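Local coordinates for sensory box/GGDEF family protein (Vibrio cholerae serotype O1, PDB 6EIB) that converts two molecules of GTP into cyclic di-GMP through its magnesium-dependent GGDEF domain, here the isolated catalytic part, and takes part in biofilm formation, at residues A[29-34]-A[84-90]; A[36-40]-A[148-153]; A[91-95]-A[155-159]; A[101-106]-A[116-120]. All blocks are in the same frame, centred on the assembly; numbering follows the deposited sequence.

Contact 1: residues A[29-34]-A[84-90]; sequences QPLSCI and IVLENTH. With SO4 (sulfate ion), chain E.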
# COMPACT_ATOMS: atom_id res chain seq x y z
N GLN A 29 4.65 -3.93 -20.20
CA GLN A 29 3.61 -4.44 -19.34
C GLN A 29 3.15 -3.33 -18.40
O GLN A 29 3.96 -2.45 -18.00
CB GLN A 29 4.14 -5.63 -18.52
CG GLN A 29 4.57 -6.86 -19.37
CD GLN A 29 5.26 -7.92 -18.51
OE1 GLN A 29 5.61 -7.67 -17.35
NE2 GLN A 29 5.45 -9.10 -19.07
N PRO A 30 1.88 -3.40 -17.96
CA PRO A 30 1.45 -2.39 -16.98
C PRO A 30 2.11 -2.65 -15.63
O PRO A 30 2.41 -3.80 -15.30
CB PRO A 30 -0.06 -2.57 -16.91
CG PRO A 30 -0.30 -4.04 -17.34
CD PRO A 30 0.80 -4.32 -18.37
N LEU A 31 2.30 -1.60 -14.82
CA LEU A 31 2.96 -1.76 -13.54
C LEU A 31 2.24 -0.87 -12.55
O LEU A 31 2.36 0.34 -12.66
CB LEU A 31 4.43 -1.31 -13.62
CG LEU A 31 5.27 -1.31 -12.33
CD1 LEU A 31 5.41 -2.70 -11.76
CD2 LEU A 31 6.66 -0.69 -12.52
N SER A 32 1.63 -1.44 -11.52
CA SER A 32 0.82 -0.63 -10.59
C SER A 32 1.44 -0.45 -9.22
O SER A 32 2.28 -1.25 -8.78
CB SER A 32 -0.59 -1.24 -10.43
OG SER A 32 -1.36 -1.11 -11.61
N CYS A 33 1.03 0.62 -8.54
CA CYS A 33 1.66 0.97 -7.30
C CYS A 33 0.57 1.41 -6.33
O CYS A 33 -0.23 2.26 -6.67
CB CYS A 33 2.66 2.11 -7.55
SG CYS A 33 3.52 2.65 -6.09
N ILE A 34 0.53 0.80 -5.14
CA ILE A 34 -0.44 1.22 -4.10
C ILE A 34 0.28 1.74 -2.90
O ILE A 34 1.14 1.06 -2.36
CB ILE A 34 -1.32 0.04 -3.60
CG1 ILE A 34 -2.04 -0.65 -4.77
CG2 ILE A 34 -2.36 0.58 -2.57
CD1 ILE A 34 -2.60 -2.10 -4.39
N ILE A 84 2.75 -1.20 -2.19
CA ILE A 84 2.64 -2.48 -2.89
C ILE A 84 2.85 -2.24 -4.37
O ILE A 84 2.20 -1.39 -4.98
CB ILE A 84 1.28 -3.13 -2.64
CG1 ILE A 84 1.06 -3.30 -1.14
CG2 ILE A 84 1.18 -4.52 -3.34
CD1 ILE A 84 -0.36 -3.66 -0.81
N VAL A 85 3.75 -3.03 -4.94
CA VAL A 85 4.04 -2.92 -6.35
C VAL A 85 3.58 -4.14 -7.06
O VAL A 85 3.95 -5.25 -6.67
CB VAL A 85 5.56 -2.72 -6.60
CG1 VAL A 85 5.89 -2.77 -8.12
CG2 VAL A 85 6.02 -1.39 -5.94
N LEU A 86 2.75 -3.96 -8.10
CA LEU A 86 2.15 -5.12 -8.78
C LEU A 86 2.60 -5.22 -10.24
O LEU A 86 2.20 -4.40 -11.07
CB LEU A 86 0.62 -5.07 -8.73
CG LEU A 86 -0.21 -5.05 -7.44
CD1 LEU A 86 -1.66 -4.71 -7.76
CD2 LEU A 86 -0.23 -6.40 -6.78
N GLU A 87 3.46 -6.18 -10.56
CA GLU A 87 3.88 -6.35 -11.96
C GLU A 87 2.77 -6.86 -12.87
O GLU A 87 1.89 -7.61 -12.45
CB GLU A 87 5.09 -7.27 -12.05
CG GLU A 87 6.35 -6.68 -11.45
CD GLU A 87 7.60 -7.48 -11.87
OE1 GLU A 87 8.05 -8.31 -11.05
OE2 GLU A 87 8.11 -7.29 -13.00
N ASN A 88 2.83 -6.45 -14.13
CA ASN A 88 1.87 -6.88 -15.14
C ASN A 88 0.43 -6.76 -14.62
O ASN A 88 -0.38 -7.70 -14.75
CB ASN A 88 2.17 -8.33 -15.59
CG ASN A 88 1.62 -8.61 -16.95
OD1 ASN A 88 1.47 -7.69 -17.76
ND2 ASN A 88 1.34 -9.89 -17.25
N THR A 89 0.14 -5.61 -14.02
CA THR A 89 -1.16 -5.35 -13.42
C THR A 89 -1.65 -3.96 -13.80
O THR A 89 -0.93 -2.95 -13.62
CB THR A 89 -1.09 -5.48 -11.89
OG1 THR A 89 -0.67 -6.81 -11.55
CG2 THR A 89 -2.47 -5.22 -11.25
N HIS A 90 -2.85 -3.90 -14.34
CA HIS A 90 -3.43 -2.64 -14.78
C HIS A 90 -3.92 -1.85 -13.57
O HIS A 90 -4.21 -2.44 -12.52
CB HIS A 90 -4.58 -2.87 -15.79
CG HIS A 90 -4.14 -3.45 -17.10
ND1 HIS A 90 -3.41 -2.73 -18.02
CD2 HIS A 90 -4.41 -4.65 -17.68
CE1 HIS A 90 -3.19 -3.49 -19.09
NE2 HIS A 90 -3.80 -4.66 -18.91
S SO4 E . -2.46 0.68 -17.04
O1 SO4 E . -1.42 0.94 -16.04
O2 SO4 E . -3.52 -0.11 -16.44
O3 SO4 E . -3.00 1.93 -17.55
O4 SO4 E . -1.88 -0.12 -18.14
O HOH W 1 7.46 -9.33 -15.00
O HOH W 2 4.83 -4.95 -15.23
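Q29 lays its side-chain amide against that of N88. The two amide planes are stacked, 25° apart. Here two antiparallel central strands of the GGDEF-domain sheet, 31-38 and 81-87, come together where the second runs out into the turn that leads to helix 91-107. P30 comes next. Its CG sits over one face of the H90 ring, 3.6 Å from the centroid, as a CH-pi contact. The same ring gives ND1 to a sulfate, bonding O4 and O2 at its edge. The carbonyl of P30 accepts a bond from T89 N, which lies well above the carbonyl plane, and one from a water that also takes N88 N. L31 points to the sheet face opposite S32, the face that also carries C33 and V85. Its CD1 is 3.7 Å from V85 CG1, and it touches F17 and A20 of helix 10-27. S32 pairs with L86 through two nearly straight backbone bonds. Its buried OG, beside its own backbone N (chi1 -70°), donates at 2.8 Å to T89 O, in the loop beyond strand 81-87. C33 and V85 form a non-hydrogen-bonded pair. I34 and I84 form the next hydrogen-bonded pair, and the ladder continues beyond them. On the face covered by helix 91-107, I34 CB is 4.2 Å from I84 CB.

Contact 2: residues A[36-40]-A[148-153]; sequences IDIDN and KRNGRN. With EDO (1,2-ethanediol), chain I.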
# COMPACT_ATOMS: atom_id res chain seq x y z
N ILE A 36 -0.26 2.95 0.99
CA ILE A 36 -1.22 2.74 2.06
C ILE A 36 -0.72 3.41 3.30
O ILE A 36 0.46 3.34 3.58
CB ILE A 36 -1.45 1.23 2.33
CG1 ILE A 36 -2.27 0.64 1.19
CG2 ILE A 36 -2.21 1.01 3.66
CD1 ILE A 36 -2.37 -0.89 1.23
N ASP A 37 -1.61 4.11 4.02
CA ASP A 37 -1.23 4.66 5.30
C ASP A 37 -2.32 4.29 6.30
O ASP A 37 -3.50 4.48 6.06
CB ASP A 37 -1.03 6.18 5.22
CG ASP A 37 -0.31 6.74 6.44
OD1 ASP A 37 0.90 6.45 6.61
OD2 ASP A 37 -0.91 7.53 7.19
N ILE A 38 -1.89 3.74 7.42
CA ILE A 38 -2.80 3.38 8.49
C ILE A 38 -3.30 4.63 9.21
O ILE A 38 -2.48 5.50 9.60
CB ILE A 38 -2.12 2.44 9.47
CG1 ILE A 38 -1.70 1.15 8.72
CG2 ILE A 38 -3.07 2.15 10.66
CD1 ILE A 38 -0.82 0.22 9.56
N ASP A 39 -4.61 4.73 9.39
CA ASP A 39 -5.21 5.91 10.04
C ASP A 39 -5.00 5.84 11.54
O ASP A 39 -5.18 4.78 12.13
CB ASP A 39 -6.72 6.02 9.75
CG ASP A 39 -7.02 6.34 8.29
OD1 ASP A 39 -6.51 7.38 7.81
OD2 ASP A 39 -7.77 5.55 7.61
N ASN A 40 -4.63 6.97 12.14
CA ASN A 40 -4.47 7.05 13.59
C ASN A 40 -3.58 6.01 14.23
O ASN A 40 -3.88 5.53 15.34
CB ASN A 40 -5.84 6.99 14.28
CG ASN A 40 -6.75 8.08 13.82
OD1 ASN A 40 -7.85 7.83 13.36
ND2 ASN A 40 -6.30 9.33 13.95
N LYS A 148 -7.19 10.91 1.84
CA LYS A 148 -7.20 11.37 3.23
C LYS A 148 -7.97 12.68 3.45
O LYS A 148 -8.41 12.96 4.57
CB LYS A 148 -5.76 11.51 3.71
CG LYS A 148 -5.05 10.18 3.85
CD LYS A 148 -3.56 10.39 4.15
CE LYS A 148 -3.33 10.90 5.56
NZ LYS A 148 -3.53 9.77 6.50
N ARG A 149 -8.15 13.49 2.41
CA ARG A 149 -8.88 14.75 2.56
C ARG A 149 -10.34 14.51 2.98
O ARG A 149 -10.99 15.42 3.52
CB ARG A 149 -8.90 15.57 1.27
CG ARG A 149 -7.58 16.12 0.79
CD ARG A 149 -6.77 16.80 1.84
NE ARG A 149 -7.16 18.19 2.01
CZ ARG A 149 -6.62 19.03 2.90
NH1 ARG A 149 -5.65 18.64 3.72
NH2 ARG A 149 -7.07 20.27 2.98
N ASN A 150 -10.87 13.32 2.68
CA ASN A 150 -12.28 13.02 2.96
C ASN A 150 -12.48 12.19 4.21
O ASN A 150 -13.58 11.74 4.52
CB ASN A 150 -12.90 12.35 1.74
CG ASN A 150 -13.09 13.33 0.60
OD1 ASN A 150 -14.06 14.08 0.56
ND2 ASN A 150 -12.14 13.35 -0.31
N GLY A 151 -11.39 11.99 4.93
CA GLY A 151 -11.41 11.28 6.19
C GLY A 151 -10.59 10.01 6.23
O GLY A 151 -9.75 9.75 5.34
N ARG A 152 -10.89 9.16 7.20
CA ARG A 152 -10.15 7.93 7.34
C ARG A 152 -10.89 6.94 6.46
O ARG A 152 -11.96 7.27 5.96
CB ARG A 152 -10.11 7.46 8.80
CG ARG A 152 -11.49 7.15 9.37
CD ARG A 152 -11.49 6.71 10.83
NE ARG A 152 -12.85 6.28 11.18
CZ ARG A 152 -13.25 5.95 12.41
NH1 ARG A 152 -12.40 6.00 13.43
NH2 ARG A 152 -14.51 5.59 12.61
N ASN A 153 -10.30 5.78 6.21
CA ASN A 153 -11.01 4.71 5.49
C ASN A 153 -11.47 5.14 4.08
O ASN A 153 -12.68 5.12 3.79
CB ASN A 153 -12.20 4.21 6.31
CG ASN A 153 -12.75 2.90 5.78
OD1 ASN A 153 -11.98 2.08 5.22
ND2 ASN A 153 -14.05 2.64 6.02
C1 EDO I . -15.88 4.76 7.96
O1 EDO I . -14.89 3.73 7.95
C2 EDO I . -15.86 5.36 9.34
O2 EDO I . -14.63 6.08 9.50
O HOH W 3 -4.39 7.16 6.47
O HOH W 4 -7.06 9.60 6.66
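This is a polar contact at the C-terminal end of strand 31-38, where D37 and D39 meet the loop between helix 133-148 and strand 154-157. It lies at the metal-binding edge of the GGDEF domain. As in related cyclases, D37, I38 and E80 probably bind magnesium. The D37 side chain extends toward K148, and OD2 forms a salt bridge with NZ at 3.5 Å. K148 bends at its last two torsions to bring NZ there. E80 OE2 also lies close to D37 OD2 at the probable metal site. D39 carries most of the loop contact. Its carboxylate packs on R152, with OD2 3.2 Å from R152 CB. The arginine head leads away, and an ethanediol lies at its edge, at a doubtfully short distance. D39 OD1 takes bonds from two waters. One links it to K148 NZ and D37 O, and the other links it to G151 O. K148 to G151 is a type I turn, and the backbone angles of G151 suit a glycine. OD2 has its own donor: N153 N meets it at 2.9 Å, with 163° at the hydrogen, from above the carboxylate plane.

Contact 3: residues A[91-95]-A[155-159]; sequences VETAF and CCIYR. With SO4 (sulfate ion), chain G; SO4 (sulfate ion), chain E.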
# COMPACT_ATOMS: atom_id res chain seq x y z
N VAL A 91 -4.02 -0.53 -13.69
CA VAL A 91 -4.27 0.28 -12.49
C VAL A 91 -5.63 -0.04 -11.84
O VAL A 91 -5.72 -0.06 -10.62
CB VAL A 91 -4.13 1.81 -12.80
CG1 VAL A 91 -5.26 2.32 -13.70
CG2 VAL A 91 -4.01 2.64 -11.50
N GLU A 92 -6.67 -0.30 -12.64
CA GLU A 92 -8.00 -0.66 -12.09
C GLU A 92 -8.01 -1.91 -11.26
O GLU A 92 -8.71 -1.98 -10.26
CB GLU A 92 -9.06 -0.82 -13.20
CG GLU A 92 -9.70 0.48 -13.71
CD GLU A 92 -8.90 1.21 -14.80
OE1 GLU A 92 -7.83 0.72 -15.20
OE2 GLU A 92 -9.36 2.26 -15.30
N THR A 93 -7.25 -2.91 -11.68
CA THR A 93 -7.13 -4.14 -10.92
C THR A 93 -6.49 -3.80 -9.57
O THR A 93 -7.00 -4.18 -8.52
CB THR A 93 -6.30 -5.17 -11.67
OG1 THR A 93 -6.89 -5.41 -12.95
CG2 THR A 93 -6.21 -6.48 -10.89
N ALA A 94 -5.43 -2.99 -9.61
CA ALA A 94 -4.77 -2.57 -8.38
C ALA A 94 -5.73 -1.79 -7.47
O ALA A 94 -5.70 -1.96 -6.26
CB ALA A 94 -3.53 -1.70 -8.70
N PHE A 95 -6.56 -0.94 -8.05
CA PHE A 95 -7.51 -0.18 -7.28
C PHE A 95 -8.48 -1.13 -6.56
O PHE A 95 -8.72 -1.00 -5.35
CB PHE A 95 -8.27 0.79 -8.18
CG PHE A 95 -9.27 1.63 -7.44
CD1 PHE A 95 -8.86 2.74 -6.69
CD2 PHE A 95 -10.61 1.30 -7.47
CE1 PHE A 95 -9.80 3.51 -5.99
CE2 PHE A 95 -11.56 2.07 -6.77
CZ PHE A 95 -11.15 3.17 -6.04
N CYS A 155 -10.11 5.38 -0.37
CA CYS A 155 -9.22 4.97 -1.44
C CYS A 155 -9.39 5.88 -2.64
O CYS A 155 -10.51 6.27 -2.98
CB CYS A 155 -9.48 3.53 -1.86
SG CYS A 155 -8.75 2.35 -0.76
N CYS A 156 -8.28 6.23 -3.29
CA CYS A 156 -8.33 7.08 -4.48
C CYS A 156 -7.38 6.59 -5.57
O CYS A 156 -6.26 6.17 -5.29
CB CYS A 156 -8.00 8.54 -4.14
SG CYS A 156 -9.40 9.50 -3.54
N ILE A 157 -7.82 6.67 -6.81
CA ILE A 157 -6.91 6.43 -7.92
C ILE A 157 -6.41 7.78 -8.44
O ILE A 157 -7.17 8.75 -8.51
CB ILE A 157 -7.59 5.63 -9.02
CG1 ILE A 157 -6.59 5.23 -10.11
CG2 ILE A 157 -8.70 6.42 -9.63
CD1 ILE A 157 -7.22 4.20 -11.02
N TYR A 158 -5.12 7.89 -8.75
CA TYR A 158 -4.65 9.18 -9.29
C TYR A 158 -5.19 9.48 -10.67
O TYR A 158 -5.11 8.66 -11.57
CB TYR A 158 -3.13 9.22 -9.34
CG TYR A 158 -2.61 10.51 -9.93
CD1 TYR A 158 -2.43 10.65 -11.31
CD2 TYR A 158 -2.30 11.59 -9.12
CE1 TYR A 158 -1.96 11.82 -11.86
CE2 TYR A 158 -1.82 12.77 -9.66
CZ TYR A 158 -1.66 12.88 -11.04
OH TYR A 158 -1.18 14.05 -11.59
N ARG A 159 -5.70 10.70 -10.84
CA ARG A 159 -6.06 11.26 -12.13
C ARG A 159 -5.47 12.67 -12.25
O ARG A 159 -5.35 13.39 -11.26
CB ARG A 159 -7.57 11.29 -12.35
CG ARG A 159 -8.21 9.92 -12.47
CD ARG A 159 -7.51 9.12 -13.57
NE ARG A 159 -8.05 7.76 -13.69
CZ ARG A 159 -7.47 6.78 -14.37
NH1 ARG A 159 -6.31 6.97 -14.99
NH2 ARG A 159 -8.05 5.58 -14.41
S SO4 G . 0.01 17.29 -11.07
O1 SO4 G . 0.09 16.21 -10.10
O2 SO4 G . -1.38 17.71 -11.18
O3 SO4 G . 0.80 18.43 -10.61
O4 SO4 G . 0.50 16.80 -12.36
S SO4 E . -2.46 0.68 -17.04
O1 SO4 E . -1.42 0.94 -16.04
O2 SO4 E . -3.52 -0.11 -16.44
O3 SO4 E . -3.00 1.93 -17.55
O4 SO4 E . -1.88 -0.12 -18.14
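F95, I157 and V91 make up most of this contact between the first turn of helix 91-107 and strand 154-157, an edge strand of the mixed sheet in the alpha/beta GGDEF domain. F95 and I157 each bury nearly twice as much as V91. The phenyl ring of F95 is thrown toward the strand by a first torsion that sets CG anti to the backbone N (chi1 -180°). It approaches the strand with one edge. The carbonyl carbons of C155 and C156 lie at the ring edge, near its plane, and CE1 is 3.9 Å from C156 C. Beside this, F95 CD1 touches I157 CB at 3.9 Å, and the two side chains cross at about a right angle. The extended I157 chain carries its other end to V91. There CD1 of I157 lies 3.6 Å from CG2 of V91 and nearly as close to CG1. The hydrophobic line thus runs F95, I157, V91.

At the outside it gives way to charge. E92 bends at chi2 and R159 bends back at its own chi2. Their ends form a long salt bridge, E92 OE2 to R159 NH2 3.7 Å, with the carboxylate at the edge of the guanidinium. No hydrogen bond joins the two segments. V91 N instead donates to sulfate O2 at the helix start, at 2.8 Å.

The first turn of the helix runs antiparallel to strand 154-157 and lies on one face of the sheet. V91 and A94 also rest on V123 of the neighbouring strand 119-125. Y158, just past the strand, packs on R139, Q142 and A143 of helix 133-148.

Contact 4: residues A[101-106]-A[116-120]; sequences IRQRFA and HIYLC. With ACT (acetate ion), chain P; SO4 (sulfate ion), chain F; EDO (1,2-ethanediol), chain K.
The F105 ring has Y118 O at its edge, while I117 O and L119 CD2 approach it obliquely. Its CD2 lies 3.3 Å from I117 O and its CE2 lies 3.6 Å from I117 CG2. The Y118 ring is met obliquely by the CB of A106, 3.5 Å from CD1. The H116 ring has A106 O near its plane, at the edge. ND1 donates to that carbonyl at 2.9 Å, bent to 144° at the hydrogen. The last turns of helix 91-107 thus lie against the stretch leading into strand 119-125, a helix-to-strand connection of the GGDEF-domain alpha/beta fold. L119 buries more surface here than any other residue. Its CG stands between the backbone N and the carbonyl carbon (chi1 62°). From there chi2 of 82° sends CD2 to F105 and to I101 CG2, and CD1 to R102 CA at 3.8 Å. Two waters bridge the backbones. One joins R102 O to L119 N, and the other lies between I117 N and F105 O. R102 NE forms a salt bridge with E99, NH1 bonds N153, and NH2 holds acetate OXT at 2.8 Å. F105 and I117 also touch V56 of helix 50-67.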
# COMPACT_ATOMS: atom_id res chain seq x y z
N ILE A 101 -8.31 -4.62 0.41
CA ILE A 101 -7.44 -4.51 1.57
C ILE A 101 -8.02 -3.50 2.59
O ILE A 101 -8.03 -3.78 3.79
CB ILE A 101 -6.01 -4.07 1.15
CG1 ILE A 101 -5.34 -5.16 0.32
CG2 ILE A 101 -5.12 -3.69 2.38
CD1 ILE A 101 -4.23 -4.61 -0.53
N ARG A 102 -8.48 -2.34 2.10
CA ARG A 102 -9.06 -1.30 2.96
C ARG A 102 -10.23 -1.88 3.76
O ARG A 102 -10.34 -1.67 4.98
CB ARG A 102 -9.54 -0.09 2.13
CG ARG A 102 -10.15 1.03 2.97
CD ARG A 102 -10.91 2.08 2.16
NE ARG A 102 -11.95 1.53 1.30
CZ ARG A 102 -13.10 1.03 1.74
NH1 ARG A 102 -13.37 0.98 3.04
NH2 ARG A 102 -13.97 0.56 0.87
N GLN A 103 -11.11 -2.58 3.04
CA GLN A 103 -12.32 -3.14 3.64
C GLN A 103 -12.05 -4.23 4.64
O GLN A 103 -12.66 -4.25 5.71
CB GLN A 103 -13.24 -3.67 2.58
CG GLN A 103 -14.06 -2.62 1.88
CD GLN A 103 -14.64 -3.13 0.57
OE1 GLN A 103 -14.12 -4.09 -0.02
NE2 GLN A 103 -15.77 -2.56 0.15
N ARG A 104 -11.18 -5.17 4.29
CA ARG A 104 -10.91 -6.26 5.22
C ARG A 104 -10.13 -5.80 6.44
O ARG A 104 -10.29 -6.36 7.54
CB ARG A 104 -10.19 -7.42 4.50
CG ARG A 104 -11.16 -8.21 3.63
CD ARG A 104 -10.62 -9.57 3.27
NE ARG A 104 -10.21 -10.34 4.45
CZ ARG A 104 -9.37 -11.37 4.37
NH1 ARG A 104 -8.89 -11.72 3.19
NH2 ARG A 104 -8.99 -12.01 5.46
N PHE A 105 -9.32 -4.76 6.28
CA PHE A 105 -8.65 -4.21 7.42
C PHE A 105 -9.67 -3.57 8.37
O PHE A 105 -9.62 -3.76 9.59
CB PHE A 105 -7.59 -3.21 6.95
CG PHE A 105 -6.66 -2.73 8.02
CD1 PHE A 105 -5.67 -3.56 8.53
CD2 PHE A 105 -6.74 -1.42 8.49
CE1 PHE A 105 -4.78 -3.10 9.50
CE2 PHE A 105 -5.86 -0.95 9.47
CZ PHE A 105 -4.89 -1.78 9.97
N ALA A 106 -10.61 -2.81 7.80
CA ALA A 106 -11.63 -2.11 8.56
C ALA A 106 -12.54 -3.10 9.28
O ALA A 106 -13.14 -2.80 10.32
CB ALA A 106 -12.46 -1.20 7.65
N HIS A 116 -11.53 -1.22 16.07
CA HIS A 116 -11.45 -1.21 14.61
C HIS A 116 -10.46 -0.15 14.14
O HIS A 116 -10.39 0.96 14.69
CB HIS A 116 -12.83 -1.01 13.97
CG HIS A 116 -13.69 -2.23 14.06
ND1 HIS A 116 -13.68 -3.22 13.10
CD2 HIS A 116 -14.57 -2.63 15.00
CE1 HIS A 116 -14.52 -4.18 13.45
NE2 HIS A 116 -15.08 -3.85 14.60
N ILE A 117 -9.61 -0.55 13.20
CA ILE A 117 -8.56 0.31 12.67
C ILE A 117 -8.76 0.42 11.16
O ILE A 117 -9.19 -0.54 10.51
CB ILE A 117 -7.16 -0.25 13.01
CG1 ILE A 117 -7.08 -0.59 14.49
CG2 ILE A 117 -6.03 0.74 12.65
CD1 ILE A 117 -5.75 -1.23 14.90
N TYR A 118 -8.41 1.58 10.59
CA TYR A 118 -8.71 1.88 9.20
C TYR A 118 -7.43 2.33 8.46
O TYR A 118 -6.43 2.70 9.09
CB TYR A 118 -9.81 2.98 9.12
CG TYR A 118 -11.07 2.64 9.89
CD1 TYR A 118 -12.09 1.92 9.29
CD2 TYR A 118 -11.22 2.99 11.24
CE1 TYR A 118 -13.25 1.58 9.99
CE2 TYR A 118 -12.39 2.61 11.97
CZ TYR A 118 -13.38 1.92 11.32
OH TYR A 118 -14.54 1.53 11.96
N LEU A 119 -7.48 2.33 7.13
CA LEU A 119 -6.34 2.78 6.35
C LEU A 119 -6.85 3.58 5.17
O LEU A 119 -8.04 3.53 4.88
CB LEU A 119 -5.49 1.56 5.90
CG LEU A 119 -6.08 0.49 4.98
CD1 LEU A 119 -6.04 0.91 3.50
CD2 LEU A 119 -5.32 -0.83 5.18
N CYS A 120 -5.98 4.34 4.51
CA CYS A 120 -6.34 4.98 3.24
C CYS A 120 -5.35 4.46 2.23
O CYS A 120 -4.28 4.01 2.61
CB CYS A 120 -6.26 6.51 3.30
SG CYS A 120 -7.59 7.23 4.32
C ACT P . -17.19 -0.18 2.76
O ACT P . -18.00 0.66 3.22
OXT ACT P . -16.65 0.11 1.68
CH3 ACT P . -16.90 -1.48 3.47
S SO4 F . -9.96 -11.89 9.12
O1 SO4 F . -9.22 -12.27 10.32
O2 SO4 F . -11.10 -12.78 8.91
O3 SO4 F . -10.54 -10.56 9.23
O4 SO4 F . -9.02 -11.99 8.01
C1 EDO K . -10.05 4.93 16.48
O1 EDO K . -10.90 5.22 15.35
C2 EDO K . -8.72 4.38 15.97
O2 EDO K . -8.91 3.27 15.08
O HOH W 5 -10.02 0.77 6.25
O HOH W 6 -10.33 -2.84 12.25

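Contacts 1, 2 and 4 are partly buried. Contact 3 is a surface contact, with no buried residue among those that touch. Contact 1 is held by backbone bonds, with apolar side chains on both faces, and it alone is a strand-to-strand ladder. Contact 4 is mainly apolar side-chain packing. Contact 2 is polar, held by a salt bridge, waters and one straight backbone-to-carboxylate bond. Contacts 1 and 2 share strand 31-38 at its two ends, about 22 Å apart between centres. Contacts 3 and 4 share helix 91-107, at its start and near its end. Contacts 1 and 3 meet where S32 packs on A94, and they share a sulfate. Contacts 2 and 4 lie about 9 Å apart between centres and join through D39 and Y118.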